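Local coordinates for protein probable glucarate dehydratase (Mycobacterium smegmatis str. MC2 155, PDB 3VDG) that probably dehydrates glucarate or a related acid sugar, as a magnesium-dependent member of the enolase superfamily, at residues Glu266-Pro271 and Met287-Asn292. Sequence-based numbering, arbitrary orientation.
Sequences EYLEDP and MPLATN. With NA (sodium ion), chain C; FMT (formic acid), chain B.
L268 and L289, and next to them E269 and A290, pair as neighbours in parallel strands whose axes approach to 4.5 Å at 40°, a ladder closed by the hydrogen bonds L268 N to P288 O, A290 N to L268 O (3.0 Å) and D270 N to A290 O. On the face bearing the leucines, L268 CB meets L289 CD2 at 3.9 Å, the two side chains running alongside each other, and helix 275-284 covers L289. On the other face the A290 methyl sits over the Y267 ring, 4.0 Å from its centroid and 27° off the normal, a CH-pi contact offset toward the rim near CD2; the Y267 hydroxyl hydrogen-bonds to S341. These strands and the intervening helix form a right-handed beta-alpha-beta unit of the enolase-superfamily barrel, and the metal site lies at the C-terminal ends of its strands. There E269 OE2 and N292 OD1 each bind sodium at 2.2 Å, their carboxylate and amide planes 85° apart; D244 and two waters also bind it. E269 is extended beyond CG, which carries its carboxylate out to the ion, while OE1 forms a salt bridge with K214. D270 grips the neighbouring strand end with both oxygens through syn lone pairs: OD1 takes the T291 OG1 hydroxyl at 2.6 Å and OD2 the N292 backbone N at 2.9 Å. OD2 also accepts from a sodium-bound water, making D270 a second-shell residue.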
ATOM      1  N   GLU A 266      10.258  24.868  -7.468  1.00 29.56           N
ATOM      2  CA  GLU A 266      10.271  23.420  -7.552  1.00 27.27           C
ATOM      3  C   GLU A 266       8.847  22.889  -7.778  1.00 26.04           C
ATOM      4  O   GLU A 266       8.609  21.991  -8.587  1.00 24.42           O
ATOM      5  CB  GLU A 266      10.853  22.877  -6.249  1.00 30.69           C
ATOM      6  CG  GLU A 266      10.855  21.377  -6.151  1.00 40.73           C
ATOM      7  CD  GLU A 266      11.646  20.885  -4.957  1.00 35.30           C
ATOM      8  OE1 GLU A 266      11.245  21.176  -3.799  1.00 35.18           O
ATOM      9  OE2 GLU A 266      12.665  20.205  -5.204  1.00 44.96           O
ATOM     10  N   TYR A 267       7.875  23.437  -7.058  1.00 21.50           N
ATOM     11  CA  TYR A 267       6.483  23.218  -7.441  1.00 18.96           C
ATOM     12  C   TYR A 267       5.634  24.360  -6.908  1.00 16.77           C
ATOM     13  O   TYR A 267       6.094  25.127  -6.079  1.00 21.20           O
ATOM     14  CB  TYR A 267       5.941  21.847  -6.982  1.00 19.92           C
ATOM     15  CG  TYR A 267       6.059  21.477  -5.495  1.00 24.69           C
ATOM     16  CD1 TYR A 267       6.832  20.391  -5.098  1.00 29.96           C
ATOM     17  CD2 TYR A 267       5.348  22.163  -4.509  1.00 24.84           C
ATOM     18  CE1 TYR A 267       6.923  20.015  -3.760  1.00 26.64           C
ATOM     19  CE2 TYR A 267       5.427  21.797  -3.167  1.00 19.68           C
ATOM     20  CZ  TYR A 267       6.213  20.719  -2.794  1.00 29.01           C
ATOM     21  OH  TYR A 267       6.311  20.335  -1.457  1.00 24.66           O
ATOM     22  N   LEU A 268       4.415  24.474  -7.410  1.00 21.42           N
ATOM     23  CA  LEU A 268       3.457  25.492  -6.965  1.00 20.67           C
ATOM     24  C   LEU A 268       2.269  24.789  -6.309  1.00 18.16           C
ATOM     25  O   LEU A 268       1.617  23.979  -6.965  1.00 20.09           O
ATOM     26  CB  LEU A 268       2.973  26.283  -8.191  1.00 16.59           C
ATOM     27  CG  LEU A 268       1.909  27.353  -7.965  1.00 18.20           C
ATOM     28  CD1 LEU A 268       2.499  28.449  -7.086  1.00 20.77           C
ATOM     29  CD2 LEU A 268       1.481  27.930  -9.315  1.00 24.74           C
ATOM     30  N   GLU A 269       1.998  25.048  -5.025  1.00 19.69           N
ATOM     31  CA  GLU A 269       0.974  24.262  -4.321  1.00 20.36           C
ATOM     32  C   GLU A 269      -0.348  24.999  -4.331  1.00 19.10           C
ATOM     33  O   GLU A 269      -0.382  26.180  -4.002  1.00 23.16           O
ATOM     34  CB  GLU A 269       1.300  24.029  -2.828  1.00 20.26           C
ATOM     35  CG  GLU A 269       2.742  23.763  -2.464  1.00 41.30           C
ATOM     36  CD  GLU A 269       2.915  23.544  -0.964  1.00 33.50           C
ATOM     37  OE1 GLU A 269       4.044  23.742  -0.456  1.00 63.46           O
ATOM     38  OE2 GLU A 269       1.913  23.193  -0.286  1.00 28.88           O
ATOM     39  N   ASP A 270      -1.426  24.286  -4.651  1.00 17.64           N
ATOM     40  CA  ASP A 270      -2.790  24.824  -4.530  1.00 19.18           C
ATOM     41  C   ASP A 270      -2.901  26.289  -4.913  1.00 21.64           C
ATOM     42  O   ASP A 270      -3.305  27.127  -4.093  1.00 21.56           O
ATOM     43  CB  ASP A 270      -3.319  24.621  -3.096  1.00 20.37           C
ATOM     44  CG  ASP A 270      -3.516  23.156  -2.773  1.00 24.21           C
ATOM     45  OD1 ASP A 270      -4.194  22.493  -3.584  1.00 25.64           O
ATOM     46  OD2 ASP A 270      -2.962  22.667  -1.753  1.00 21.67           O
ATOM     47  N   PRO A 271      -2.546  26.620  -6.162  1.00 21.01           N
ATOM     48  CA  PRO A 271      -2.755  28.009  -6.570  1.00 21.45           C
ATOM     49  C   PRO A 271      -4.236  28.428  -6.594  1.00 19.25           C
ATOM     50  O   PRO A 271      -4.547  29.577  -6.313  1.00 21.08           O
ATOM     51  CB  PRO A 271      -2.167  28.051  -7.999  1.00 20.61           C
ATOM     52  CG  PRO A 271      -2.164  26.616  -8.465  1.00 21.01           C
ATOM     53  CD  PRO A 271      -1.907  25.806  -7.214  1.00 20.00           C
ATOM     54  N   MET A 287       5.957  24.514 -14.081  1.00 25.74           N
ATOM     55  CA  MET A 287       6.345  23.649 -12.958  1.00 28.73           C
ATOM     56  C   MET A 287       5.171  22.765 -12.536  1.00 27.13           C
ATOM     57  O   MET A 287       4.010  23.058 -12.836  1.00 25.67           O
ATOM     58  CB  MET A 287       6.883  24.462 -11.763  1.00 24.91           C
ATOM     59  CG  MET A 287       5.836  25.286 -10.999  1.00 28.41           C
ATOM     60  SD  MET A 287       5.098  26.687 -11.903  1.00 31.27           S
ATOM     61  CE  MET A 287       6.510  27.797 -11.950  1.00 26.44           C
ATOM     62  N   PRO A 288       5.465  21.665 -11.833  1.00 25.38           N
ATOM     63  CA  PRO A 288       4.395  20.782 -11.365  1.00 21.53           C
ATOM     64  C   PRO A 288       3.505  21.496 -10.342  1.00 19.91           C
ATOM     65  O   PRO A 288       4.010  22.324  -9.575  1.00 20.95           O
ATOM     66  CB  PRO A 288       5.161  19.651 -10.635  1.00 25.23           C
ATOM     67  CG  PRO A 288       6.579  19.772 -11.055  1.00 32.97           C
ATOM     68  CD  PRO A 288       6.809  21.200 -11.441  1.00 30.09           C
ATOM     69  N   LEU A 289       2.203  21.185 -10.335  1.00 19.22           N
ATOM     70  CA  LEU A 289       1.321  21.640  -9.268  1.00 19.89           C
ATOM     71  C   LEU A 289       1.261  20.572  -8.189  1.00 20.75           C
ATOM     72  O   LEU A 289       1.201  19.376  -8.494  1.00 22.10           O
ATOM     73  CB  LEU A 289      -0.106  21.873  -9.785  1.00 20.37           C
ATOM     74  CG  LEU A 289      -0.257  22.966 -10.853  1.00 23.10           C
ATOM     75  CD1 LEU A 289      -1.740  23.324 -10.951  1.00 18.72           C
ATOM     76  CD2 LEU A 289       0.576  24.184 -10.453  1.00 21.92           C
ATOM     77  N   ALA A 290       1.266  21.016  -6.939  1.00 19.09           N
ATOM     78  CA  ALA A 290       1.133  20.136  -5.785  1.00 18.94           C
ATOM     79  C   ALA A 290      -0.142  20.487  -5.039  1.00 21.44           C
ATOM     80  O   ALA A 290      -0.668  21.587  -5.190  1.00 21.45           O
ATOM     81  CB  ALA A 290       2.326  20.320  -4.864  1.00 15.71           C
ATOM     82  N   THR A 291      -0.643  19.564  -4.220  1.00 23.28           N
ATOM     83  CA  THR A 291      -1.815  19.874  -3.427  1.00 20.14           C
ATOM     84  C   THR A 291      -1.819  19.193  -2.057  1.00 29.75           C
ATOM     85  O   THR A 291      -1.300  18.087  -1.900  1.00 22.06           O
ATOM     86  CB  THR A 291      -3.093  19.449  -4.146  1.00 24.76           C
ATOM     87  OG1 THR A 291      -4.221  19.937  -3.400  1.00 22.86           O
ATOM     88  CG2 THR A 291      -3.169  17.929  -4.205  1.00 24.54           C
ATOM     89  N   ASN A 292      -2.405  19.878  -1.075  1.00 21.49           N
ATOM     90  CA  ASN A 292      -2.957  19.230   0.113  1.00 24.25           C
ATOM     91  C   ASN A 292      -4.332  19.798   0.398  1.00 32.46           C
ATOM     92  O   ASN A 292      -4.717  19.953   1.557  1.00 26.69           O
ATOM     93  CB  ASN A 292      -2.087  19.458   1.339  1.00 18.65           C
ATOM     94  CG  ASN A 292      -1.756  20.925   1.550  1.00 31.33           C
ATOM     95  OD1 ASN A 292      -0.622  21.341   1.336  1.00 36.27           O
ATOM     96  ND2 ASN A 292      -2.742  21.712   1.970  1.00 28.40           N
TER
HETATM   97 NA    NA C 502       0.219  23.359   1.123  1.00 43.00          NA
HETATM   98  C   FMT B 501      -2.162  24.616   5.035  1.00 46.96           C
HETATM   99  O1  FMT B 501      -1.838  24.456   3.863  1.00 40.43           O
HETATM  100  O2  FMT B 501      -2.511  23.566   5.788  1.00 32.81           O
HETATM  101  O   HOH W   1      -1.877  24.160   0.375  1.00 25.35           O
HETATM  102  O   HOH W   2       0.463  23.620   3.388  1.00 32.47           O